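L-arabinose ABC transporter, periplasmic L-arabinose-binding protein (Burkholderia thailandensis, PDB 4KZK) binds D-galactose and, as its name implies, probably L-arabinose in the periplasm, and probably delivers them to an ABC transporter for uptake. Local coordinates at residues A[118-126]-A[135-143]; A[50-61]-A[289-300]. One frame throughout, in Å; residues are numbered along the deposited sequence.

Contact 1 of 2, residues A[118-126]-A[135-143]; sequences KLMSVDDQL and ADVPHMGIS. With GAL (beta-D-galactopyranose), chain B.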
loop_
_atom_site.group_PDB
_atom_site.type_symbol
_atom_site.label_atom_id
_atom_site.label_comp_id
_atom_site.label_asym_id
_atom_site.label_seq_id
_atom_site.Cartn_x
_atom_site.Cartn_y
_atom_site.Cartn_z
ATOM N N LYS A 118 -22.971 5.527 7.482
ATOM C CA LYS A 118 -22.609 4.243 6.879
ATOM C C LYS A 118 -21.096 4.165 6.820
ATOM O O LYS A 118 -20.450 5.199 6.661
ATOM C CB LYS A 118 -23.213 4.109 5.491
ATOM C CG LYS A 118 -24.712 3.886 5.589
ATOM C CD LYS A 118 -25.431 3.893 4.264
ATOM C CE LYS A 118 -26.848 3.365 4.421
ATOM N NZ LYS A 118 -27.695 4.267 5.241
ATOM N N LEU A 119 -20.570 2.953 6.991
ATOM C CA LEU A 119 -19.131 2.718 7.147
ATOM C C LEU A 119 -18.597 1.757 6.080
ATOM O O LEU A 119 -19.102 0.641 5.934
ATOM C CB LEU A 119 -18.851 2.139 8.540
ATOM C CG LEU A 119 -17.416 1.678 8.820
ATOM C CD1 LEU A 119 -16.433 2.832 8.749
ATOM C CD2 LEU A 119 -17.325 0.953 10.148
ATOM N N MET A 120 -17.538 2.195 5.389
ATOM C CA MET A 120 -16.818 1.411 4.384
ATOM C C MET A 120 -15.319 1.533 4.653
ATOM O O MET A 120 -14.870 2.562 5.117
ATOM C CB MET A 120 -17.119 1.973 3.001
ATOM C CG MET A 120 -16.408 1.283 1.854
ATOM S SD MET A 120 -16.972 1.979 0.300
ATOM C CE MET A 120 -18.667 1.410 0.276
ATOM N N SER A 121 -14.580 0.463 4.393
ATOM C CA SER A 121 -13.114 0.479 4.537
ATOM C C SER A 121 -12.436 0.426 3.182
ATOM O O SER A 121 -12.981 -0.102 2.195
ATOM C CB SER A 121 -12.629 -0.674 5.420
ATOM O OG SER A 121 -13.044 -1.895 4.886
ATOM N N VAL A 122 -11.238 0.982 3.134
ATOM C CA VAL A 122 -10.412 0.944 1.928
ATOM C C VAL A 122 -8.987 0.603 2.353
ATOM O O VAL A 122 -8.508 1.073 3.398
ATOM C CB VAL A 122 -10.535 2.261 1.113
ATOM C CG1 VAL A 122 -9.967 3.451 1.858
ATOM C CG2 VAL A 122 -9.926 2.105 -0.266
ATOM N N ASP A 123 -8.343 -0.226 1.530
ATOM C CA ASP A 123 -6.952 -0.676 1.655
ATOM C C ASP A 123 -6.742 -1.690 2.754
ATOM O O ASP A 123 -6.385 -2.813 2.469
ATOM C CB ASP A 123 -5.988 0.502 1.782
ATOM C CG ASP A 123 -6.212 1.512 0.698
ATOM O OD1 ASP A 123 -6.091 1.124 -0.493
ATOM O OD2 ASP A 123 -6.567 2.664 0.994
ATOM N N ASP A 124 -7.001 -1.291 3.994
ATOM C CA ASP A 124 -6.699 -2.080 5.164
ATOM C C ASP A 124 -8.007 -2.487 5.816
ATOM O O ASP A 124 -8.721 -1.655 6.365
ATOM C CB ASP A 124 -5.841 -1.307 6.141
ATOM C CG ASP A 124 -4.490 -0.859 5.565
ATOM O OD1 ASP A 124 -4.209 -1.169 4.387
ATOM O OD2 ASP A 124 -3.731 -0.197 6.316
ATOM N N GLN A 125 -8.311 -3.783 5.773
ATOM C CA GLN A 125 -9.617 -4.279 6.202
ATOM C C GLN A 125 -9.739 -4.310 7.716
ATOM O O GLN A 125 -8.858 -4.819 8.407
ATOM C CB GLN A 125 -9.882 -5.678 5.603
ATOM C CG GLN A 125 -11.322 -6.140 5.763
ATOM C CD GLN A 125 -11.590 -7.465 5.061
ATOM O OE1 GLN A 125 -10.660 -8.257 4.799
ATOM N NE2 GLN A 125 -12.850 -7.710 4.739
ATOM N N LEU A 126 -10.853 -3.789 8.232
ATOM C CA LEU A 126 -11.079 -3.743 9.677
ATOM C C LEU A 126 -11.344 -5.164 10.207
ATOM O O LEU A 126 -11.954 -5.988 9.511
ATOM C CB LEU A 126 -12.251 -2.809 9.996
ATOM C CG LEU A 126 -12.085 -1.331 9.607
ATOM C CD1 LEU A 126 -13.382 -0.580 9.872
ATOM C CD2 LEU A 126 -10.935 -0.693 10.345
ATOM N N ALA A 135 -17.624 -8.531 8.999
ATOM C CA ALA A 135 -18.454 -9.001 7.880
ATOM C C ALA A 135 -19.428 -7.959 7.302
ATOM O O ALA A 135 -19.840 -8.070 6.146
ATOM C CB ALA A 135 -19.226 -10.247 8.306
ATOM N N ASP A 136 -19.804 -6.969 8.105
ATOM C CA ASP A 136 -20.804 -5.967 7.723
ATOM C C ASP A 136 -20.183 -4.682 7.145
ATOM O O ASP A 136 -20.892 -3.705 6.869
ATOM C CB ASP A 136 -21.656 -5.609 8.947
ATOM C CG ASP A 136 -20.815 -5.119 10.115
ATOM O OD1 ASP A 136 -19.620 -5.488 10.168
ATOM O OD2 ASP A 136 -21.339 -4.376 10.984
ATOM N N VAL A 137 -18.869 -4.677 6.956
ATOM C CA VAL A 137 -18.203 -3.493 6.428
ATOM C C VAL A 137 -17.714 -3.782 5.018
ATOM O O VAL A 137 -16.836 -4.626 4.825
ATOM C CB VAL A 137 -17.029 -3.043 7.311
ATOM C CG1 VAL A 137 -16.340 -1.834 6.693
ATOM C CG2 VAL A 137 -17.514 -2.706 8.721
ATOM N N PRO A 138 -18.303 -3.109 4.028
ATOM C CA PRO A 138 -17.819 -3.322 2.664
ATOM C C PRO A 138 -16.400 -2.801 2.558
ATOM O O PRO A 138 -16.083 -1.766 3.148
ATOM C CB PRO A 138 -18.769 -2.476 1.817
ATOM C CG PRO A 138 -19.263 -1.437 2.767
ATOM C CD PRO A 138 -19.399 -2.129 4.069
ATOM N N HIS A 139 -15.578 -3.537 1.821
ATOM C CA HIS A 139 -14.147 -3.275 1.743
ATOM C C HIS A 139 -13.643 -3.272 0.308
ATOM O O HIS A 139 -14.088 -4.066 -0.512
ATOM C CB HIS A 139 -13.396 -4.336 2.529
ATOM C CG HIS A 139 -11.919 -4.132 2.516
ATOM N ND1 HIS A 139 -11.309 -3.090 3.185
ATOM C CD2 HIS A 139 -10.928 -4.814 1.896
ATOM C CE1 HIS A 139 -10.012 -3.125 2.950
ATOM N NE2 HIS A 139 -9.752 -4.169 2.194
ATOM N N MET A 140 -12.709 -2.386 0.010
ATOM C CA MET A 140 -11.960 -2.461 -1.234
ATOM C C MET A 140 -10.489 -2.419 -0.920
ATOM O O MET A 140 -10.042 -1.521 -0.195
ATOM C CB MET A 140 -12.307 -1.327 -2.186
ATOM C CG MET A 140 -11.596 -1.465 -3.521
ATOM S SD MET A 140 -11.869 -0.146 -4.725
ATOM C CE MET A 140 -13.627 -0.316 -5.037
ATOM N N GLY A 141 -9.748 -3.407 -1.412
ATOM C CA GLY A 141 -8.294 -3.414 -1.270
ATOM C C GLY A 141 -7.675 -4.046 -2.480
ATOM O O GLY A 141 -8.364 -4.272 -3.479
ATOM N N ILE A 142 -6.383 -4.342 -2.392
ATOM C CA ILE A 142 -5.686 -4.950 -3.503
ATOM C C ILE A 142 -5.658 -6.468 -3.337
ATOM O O ILE A 142 -5.751 -6.979 -2.218
ATOM C CB ILE A 142 -4.259 -4.383 -3.689
ATOM C CG1 ILE A 142 -3.274 -4.835 -2.595
ATOM C CG2 ILE A 142 -4.317 -2.876 -3.771
ATOM C CD1 ILE A 142 -1.856 -4.399 -2.852
ATOM N N SER A 143 -5.508 -7.182 -4.452
ATOM C CA SER A 143 -5.299 -8.635 -4.412
ATOM C C SER A 143 -3.858 -8.914 -4.001
ATOM O O SER A 143 -2.975 -9.118 -4.828
ATOM C CB SER A 143 -5.638 -9.282 -5.769
ATOM O OG SER A 143 -5.768 -10.701 -5.586
HETATM C C1 GAL B . -2.022 0.381 2.255
HETATM C C2 GAL B . -0.654 1.042 2.110
HETATM C C3 GAL B . -0.709 2.008 0.919
HETATM C C4 GAL B . -1.203 1.270 -0.322
HETATM C C5 GAL B . -2.554 0.645 -0.024
HETATM C C6 GAL B . -3.076 -0.161 -1.206
HETATM O O1 GAL B . -1.912 -0.590 3.278
HETATM O O2 GAL B . -0.371 1.736 3.303
HETATM O O3 GAL B . 0.567 2.616 0.682
HETATM O O4 GAL B . -0.264 0.311 -0.744
HETATM O O5 GAL B . -2.394 -0.270 1.050
HETATM O O6 GAL B . -4.335 -0.739 -0.905
HETATM O O HOH W 1 -20.626 -1.100 7.606
HETATM O O HOH W 2 -5.134 -3.275 -0.018
HETATM O O HOH W 3 -14.717 -5.945 6.122
#

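Contact 2 of 2, residues A[50-61]-A[289-300]; sequences WFQDEWRFAEQA and LNPRLHGYDTSV. With GAL (beta-D-galactopyranose), chain B.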
loop_
_atom_site.group_PDB
_atom_site.type_symbol
_atom_site.label_atom_id
_atom_site.label_comp_id
_atom_site.label_asym_id
_atom_site.label_seq_id
_atom_site.Cartn_x
_atom_site.Cartn_y
_atom_site.Cartn_z
ATOM N N TRP A 50 -0.178 7.791 -2.202
ATOM C CA TRP A 50 -1.325 6.924 -2.503
ATOM C C TRP A 50 -2.622 7.493 -1.938
ATOM O O TRP A 50 -3.656 7.496 -2.616
ATOM C CB TRP A 50 -1.078 5.496 -1.980
ATOM C CG TRP A 50 -2.251 4.620 -2.122
ATOM C CD1 TRP A 50 -3.104 4.209 -1.134
ATOM C CD2 TRP A 50 -2.748 4.071 -3.329
ATOM N NE1 TRP A 50 -4.088 3.425 -1.664
ATOM C CE2 TRP A 50 -3.893 3.323 -3.015
ATOM C CE3 TRP A 50 -2.347 4.156 -4.671
ATOM C CZ2 TRP A 50 -4.648 2.663 -3.994
ATOM C CZ3 TRP A 50 -3.090 3.495 -5.618
ATOM C CH2 TRP A 50 -4.207 2.738 -5.269
ATOM N N PHE A 51 -2.578 7.974 -0.698
ATOM C CA PHE A 51 -3.785 8.481 -0.066
ATOM C C PHE A 51 -4.163 9.840 -0.613
ATOM O O PHE A 51 -5.333 10.168 -0.714
ATOM C CB PHE A 51 -3.633 8.460 1.465
ATOM C CG PHE A 51 -3.605 7.072 2.011
ATOM C CD1 PHE A 51 -4.713 6.271 1.931
ATOM C CD2 PHE A 51 -2.455 6.528 2.539
ATOM C CE1 PHE A 51 -4.658 4.959 2.359
ATOM C CE2 PHE A 51 -2.399 5.215 2.952
ATOM C CZ PHE A 51 -3.516 4.442 2.877
ATOM N N GLN A 52 -3.169 10.609 -0.997
ATOM C CA GLN A 52 -3.432 11.851 -1.725
ATOM C C GLN A 52 -4.138 11.535 -3.055
ATOM O O GLN A 52 -5.052 12.259 -3.493
ATOM C CB GLN A 52 -2.134 12.654 -1.943
ATOM C CG GLN A 52 -1.494 13.175 -0.643
ATOM C CD GLN A 52 -2.317 14.231 0.087
ATOM O OE1 GLN A 52 -3.193 14.862 -0.497
ATOM N NE2 GLN A 52 -2.039 14.422 1.377
ATOM N N ASP A 53 -3.744 10.446 -3.705
ATOM C CA ASP A 53 -4.376 10.052 -4.961
ATOM C C ASP A 53 -5.800 9.579 -4.738
ATOM O O ASP A 53 -6.695 9.922 -5.522
ATOM C CB ASP A 53 -3.596 8.941 -5.671
ATOM C CG ASP A 53 -2.250 9.395 -6.200
ATOM O OD1 ASP A 53 -2.017 10.612 -6.390
ATOM O OD2 ASP A 53 -1.415 8.517 -6.470
ATOM N N GLU A 54 -6.026 8.790 -3.690
ATOM C CA GLU A 54 -7.409 8.420 -3.340
ATOM C C GLU A 54 -8.255 9.658 -3.157
ATOM O O GLU A 54 -9.375 9.722 -3.692
ATOM C CB GLU A 54 -7.423 7.587 -2.060
ATOM C CG GLU A 54 -6.982 6.159 -2.280
ATOM C CD GLU A 54 -7.110 5.317 -1.024
ATOM O OE1 GLU A 54 -7.294 5.879 0.061
ATOM O OE2 GLU A 54 -7.014 4.065 -1.137
ATOM N N TRP A 55 -7.744 10.628 -2.399
ATOM C CA TRP A 55 -8.471 11.889 -2.144
ATOM C C TRP A 55 -8.797 12.668 -3.409
ATOM O O TRP A 55 -9.896 13.222 -3.520
ATOM C CB TRP A 55 -7.705 12.787 -1.179
ATOM C CG TRP A 55 -7.926 12.484 0.299
ATOM C CD1 TRP A 55 -8.963 11.775 0.849
ATOM C CD2 TRP A 55 -7.150 12.971 1.394
ATOM N NE1 TRP A 55 -8.856 11.770 2.217
ATOM C CE2 TRP A 55 -7.749 12.493 2.579
ATOM C CE3 TRP A 55 -6.008 13.765 1.491
ATOM C CZ2 TRP A 55 -7.250 12.791 3.832
ATOM C CZ3 TRP A 55 -5.503 14.047 2.742
ATOM C CH2 TRP A 55 -6.122 13.574 3.896
ATOM N N ARG A 56 -7.858 12.730 -4.342
ATOM C CA ARG A 56 -8.061 13.493 -5.570
ATOM C C ARG A 56 -9.203 12.861 -6.368
ATOM O O ARG A 56 -10.055 13.572 -6.928
ATOM C CB ARG A 56 -6.764 13.544 -6.397
ATOM C CG ARG A 56 -6.931 14.105 -7.797
ATOM C CD ARG A 56 -5.585 14.372 -8.448
ATOM N NE ARG A 56 -4.779 13.167 -8.686
ATOM C CZ ARG A 56 -4.664 12.526 -9.863
ATOM N NH1 ARG A 56 -5.331 12.919 -10.946
ATOM N NH2 ARG A 56 -3.872 11.454 -9.953
ATOM N N PHE A 57 -9.241 11.536 -6.424
ATOM C CA PHE A 57 -10.311 10.841 -7.151
ATOM C C PHE A 57 -11.642 10.839 -6.407
ATOM O O PHE A 57 -12.716 10.915 -7.039
ATOM C CB PHE A 57 -9.859 9.443 -7.567
ATOM C CG PHE A 57 -8.903 9.479 -8.704
ATOM C CD1 PHE A 57 -9.355 9.867 -9.954
ATOM C CD2 PHE A 57 -7.559 9.203 -8.543
ATOM C CE1 PHE A 57 -8.494 9.941 -11.024
ATOM C CE2 PHE A 57 -6.684 9.283 -9.628
ATOM C CZ PHE A 57 -7.164 9.652 -10.872
ATOM N N ALA A 58 -11.588 10.811 -5.078
ATOM C CA ALA A 58 -12.788 10.995 -4.262
ATOM C C ALA A 58 -13.378 12.387 -4.494
ATOM O O ALA A 58 -14.594 12.523 -4.528
ATOM C CB ALA A 58 -12.502 10.779 -2.785
ATOM N N GLU A 59 -12.532 13.403 -4.668
ATOM C CA GLU A 59 -12.993 14.754 -5.028
ATOM C C GLU A 59 -13.682 14.788 -6.376
ATOM O O GLU A 59 -14.658 15.547 -6.581
ATOM C CB GLU A 59 -11.837 15.755 -5.065
ATOM C CG GLU A 59 -11.333 16.195 -3.708
ATOM C CD GLU A 59 -12.318 17.072 -2.949
ATOM O OE1 GLU A 59 -13.376 17.489 -3.507
ATOM O OE2 GLU A 59 -12.003 17.372 -1.784
ATOM N N GLN A 60 -13.170 14.014 -7.328
ATOM C CA GLN A 60 -13.812 13.919 -8.650
ATOM C C GLN A 60 -15.209 13.302 -8.509
ATOM O O GLN A 60 -16.178 13.769 -9.140
ATOM C CB GLN A 60 -12.926 13.097 -9.598
ATOM C CG GLN A 60 -13.266 13.128 -11.081
ATOM C CD GLN A 60 -12.238 12.355 -11.918
ATOM O OE1 GLN A 60 -12.596 11.488 -12.726
ATOM N NE2 GLN A 60 -10.956 12.670 -11.728
ATOM N N ALA A 61 -15.326 12.286 -7.654
ATOM C CA ALA A 61 -16.622 11.663 -7.356
ATOM C C ALA A 61 -17.591 12.665 -6.723
ATOM O O ALA A 61 -18.775 12.688 -7.072
ATOM C CB ALA A 61 -16.429 10.448 -6.453
ATOM N N LEU A 289 -0.901 0.495 -8.961
ATOM C CA LEU A 289 -2.292 0.328 -8.557
ATOM C C LEU A 289 -3.187 1.431 -9.135
ATOM O O LEU A 289 -2.720 2.421 -9.705
ATOM C CB LEU A 289 -2.380 0.341 -7.030
ATOM C CG LEU A 289 -1.529 -0.696 -6.295
ATOM C CD1 LEU A 289 -1.739 -0.520 -4.804
ATOM C CD2 LEU A 289 -1.783 -2.140 -6.708
ATOM N N ASN A 290 -4.492 1.264 -8.939
ATOM C CA ASN A 290 -5.477 2.157 -9.526
ATOM C C ASN A 290 -6.256 2.964 -8.473
ATOM O O ASN A 290 -7.290 2.503 -7.968
ATOM C CB ASN A 290 -6.444 1.389 -10.424
ATOM C CG ASN A 290 -7.295 2.322 -11.261
ATOM O OD1 ASN A 290 -7.365 3.520 -10.977
ATOM N ND2 ASN A 290 -7.962 1.789 -12.273
ATOM N N PRO A 291 -5.797 4.194 -8.154
ATOM C CA PRO A 291 -6.467 4.929 -7.087
ATOM C C PRO A 291 -7.824 5.494 -7.501
ATOM O O PRO A 291 -8.583 5.996 -6.663
ATOM C CB PRO A 291 -5.499 6.070 -6.784
ATOM C CG PRO A 291 -4.823 6.332 -8.100
ATOM C CD PRO A 291 -4.629 4.948 -8.669
ATOM N N ARG A 292 -8.144 5.447 -8.797
ATOM C CA ARG A 292 -9.506 5.764 -9.208
ATOM C C ARG A 292 -10.491 4.756 -8.628
ATOM O O ARG A 292 -11.592 5.130 -8.183
ATOM C CB ARG A 292 -9.635 5.784 -10.727
ATOM C CG ARG A 292 -10.971 6.332 -11.179
ATOM C CD ARG A 292 -11.069 6.349 -12.691
ATOM N NE ARG A 292 -10.049 7.191 -13.309
ATOM C CZ ARG A 292 -10.178 8.487 -13.586
ATOM N NH1 ARG A 292 -11.284 9.154 -13.256
ATOM N NH2 ARG A 292 -9.166 9.131 -14.180
ATOM N N LEU A 293 -10.123 3.483 -8.629
ATOM C CA LEU A 293 -10.993 2.458 -8.034
ATOM C C LEU A 293 -11.127 2.703 -6.526
ATOM O O LEU A 293 -12.233 2.768 -5.998
ATOM C CB LEU A 293 -10.468 1.053 -8.307
ATOM C CG LEU A 293 -10.306 0.630 -9.777
ATOM C CD1 LEU A 293 -9.730 -0.766 -9.903
ATOM C CD2 LEU A 293 -11.614 0.749 -10.524
ATOM N N HIS A 294 -10.005 2.892 -5.843
ATOM C CA HIS A 294 -10.011 3.060 -4.389
ATOM C C HIS A 294 -10.549 4.393 -3.892
ATOM O O HIS A 294 -10.968 4.489 -2.748
ATOM C CB HIS A 294 -8.598 2.828 -3.841
ATOM C CG HIS A 294 -8.143 1.408 -3.943
ATOM N ND1 HIS A 294 -7.483 0.763 -2.918
ATOM C CD2 HIS A 294 -8.243 0.514 -4.955
ATOM C CE1 HIS A 294 -7.192 -0.473 -3.298
ATOM N NE2 HIS A 294 -7.655 -0.652 -4.525
ATOM N N GLY A 295 -10.538 5.427 -4.737
ATOM C CA GLY A 295 -11.011 6.763 -4.358
ATOM C C GLY A 295 -12.344 7.129 -4.977
ATOM O O GLY A 295 -13.221 7.638 -4.287
ATOM N N TYR A 296 -12.482 6.918 -6.283
ATOM C CA TYR A 296 -13.716 7.326 -6.977
ATOM C C TYR A 296 -14.795 6.244 -6.804
ATOM O O TYR A 296 -15.912 6.571 -6.377
ATOM C CB TYR A 296 -13.392 7.672 -8.444
ATOM C CG TYR A 296 -14.514 8.271 -9.256
ATOM C CD1 TYR A 296 -15.480 7.465 -9.789
ATOM C CD2 TYR A 296 -14.568 9.634 -9.492
ATOM C CE1 TYR A 296 -16.512 7.988 -10.543
ATOM C CE2 TYR A 296 -15.601 10.193 -10.249
ATOM C CZ TYR A 296 -16.574 9.360 -10.766
ATOM O OH TYR A 296 -17.610 9.870 -11.534
ATOM N N ASP A 297 -14.480 4.978 -7.073
ATOM C CA ASP A 297 -15.513 3.915 -7.041
ATOM C C ASP A 297 -16.024 3.631 -5.635
ATOM O O ASP A 297 -17.206 3.345 -5.443
ATOM C CB ASP A 297 -15.039 2.604 -7.677
ATOM C CG ASP A 297 -14.913 2.702 -9.181
ATOM O OD1 ASP A 297 -15.024 3.819 -9.704
ATOM O OD2 ASP A 297 -14.705 1.654 -9.812
ATOM N N THR A 298 -15.144 3.695 -4.645
ATOM C CA THR A 298 -15.585 3.550 -3.272
ATOM C C THR A 298 -16.559 4.677 -2.927
ATOM O O THR A 298 -17.607 4.431 -2.316
ATOM C CB THR A 298 -14.409 3.609 -2.292
ATOM O OG1 THR A 298 -13.645 4.797 -2.550
ATOM C CG2 THR A 298 -13.544 2.346 -2.413
ATOM N N SER A 299 -16.225 5.906 -3.316
ATOM C CA SER A 299 -17.053 7.059 -2.971
ATOM C C SER A 299 -18.425 6.959 -3.644
ATOM O O SER A 299 -19.447 7.308 -3.044
ATOM C CB SER A 299 -16.354 8.374 -3.351
ATOM O OG SER A 299 -15.164 8.598 -2.604
ATOM N N VAL A 300 -18.453 6.469 -4.879
ATOM C CA VAL A 300 -19.739 6.250 -5.563
ATOM C C VAL A 300 -20.550 5.134 -4.901
ATOM O O VAL A 300 -21.775 5.278 -4.719
ATOM C CB VAL A 300 -19.540 5.992 -7.074
ATOM C CG1 VAL A 300 -20.830 5.507 -7.731
ATOM C CG2 VAL A 300 -19.047 7.268 -7.742
HETATM C C1 GAL B . -2.022 0.381 2.255
HETATM C C2 GAL B . -0.654 1.042 2.110
HETATM C C3 GAL B . -0.709 2.008 0.919
HETATM C C4 GAL B . -1.203 1.270 -0.322
HETATM C C5 GAL B . -2.554 0.645 -0.024
HETATM C C6 GAL B . -3.076 -0.161 -1.206
HETATM O O1 GAL B . -1.912 -0.590 3.278
HETATM O O2 GAL B . -0.371 1.736 3.303
HETATM O O3 GAL B . 0.567 2.616 0.682
HETATM O O4 GAL B . -0.264 0.311 -0.744
HETATM O O5 GAL B . -2.394 -0.270 1.050
HETATM O O6 GAL B . -4.335 -0.739 -0.905
#

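Contact 1 of 2, residues A[118-126]-A[135-143]
H139 lies with its imidazole between the strand it belongs to and the turn that leaves strand 118-122, gripped at an edge and over a face. At the edge, OG of S121 meets ND1 of H139 in a hydrogen bond of 2.7 Å. The serine hydroxyl is aimed there by a chi1 of 58°, which sets OG between the backbone N and the carbonyl carbon. Over one ring face lies Q125, whose CB stands 3.7 Å from the centroid, 9° off the normal, a CH-pi contact; the rest of this extended side chain runs on across the ring with its amide plane nearly parallel to it. One bond in the ring plane and one methylene on the face would together limit rotation of the imidazole. V137, being branched, suits the upstream end: CG1 packs on N of S121, and CG2 touches CD2 of L119 at 3.9 Å. P138 sets its ring against M120, with CG of P138 3.8 Å from CE of M120, and gives its carbonyl to N of S121. The two strands are parallel, and D123 N reaches M140 O at 2.7 Å. From this bond onward the chain presents D123 and D124 to galactose, OD1 of D123 accepting from O6 and OD1 of D124 from O1. The bond from D123 N thus probably helps to place the first carboxylate, and D124 follows in the turn.

Contact 2 of 2, residues A[50-61]-A[289-300]
G295 brings the two helices closest, its CA 4.1 Å from that of E54, and the axes pass 6.9 Å apart at -39°. Any side chain here would run into the opposing backbone; without one, G295 CA lies 3.4 Å from E54 O. Flanking this point, F57 fits as a knob among P291, R292, G295 and Y296, while P291 sits among W50, D53, E54 and F57, a compact apolar ring suited to a helix's first turn. W50 turns the edge of its six-membered ring toward the face of H294, planes at 79°, and L289 CB meets W50 CH2 at 3.5 Å. Further along, A61 sets its small CB over the face of the Y296 ring, a CH-pi contact.

The side with R292 and Q60 is looser and partly exposed. The arginine bends at chi3 (-61°), bringing its guanidinium face over CE1 of F57, while NH1 gives Q60 OE1 a weak hydrogen bond of 2.7 Å. Y296 OH, by contrast, bonds to D64.

Helix 49-65 has its other side on strands 38-43 and 68-73, with A58 touching F41 and L69, while helix 291-308 rests H294 and T298 on M140 of strand 139-142.

In the fold
Contact 1 is a pair of neighbouring parallel strands in the sheet, and contact 2 a pair of helices packed beside it; their centres are 14 Å apart. They meet chiefly at D123, the residue that follows V122, and M140 SD also packs on L293 O at 3.2 Å. OD1 of D123 is 2.8 Å from H294 ND1, a probable hydrogen bond, and also accepts from W50 NE1 and galactose O6, while its OD2 approaches E54 OE2 to 2.6 Å, a closeness that suggests a shared proton. I142 of contact 1 and L289 of contact 2 both line the pocket, and contact 2 lays W50 against the pyranose, NE1 3.6 Å from C5. K44, D48, R185, N239 and N266 complete the pocket.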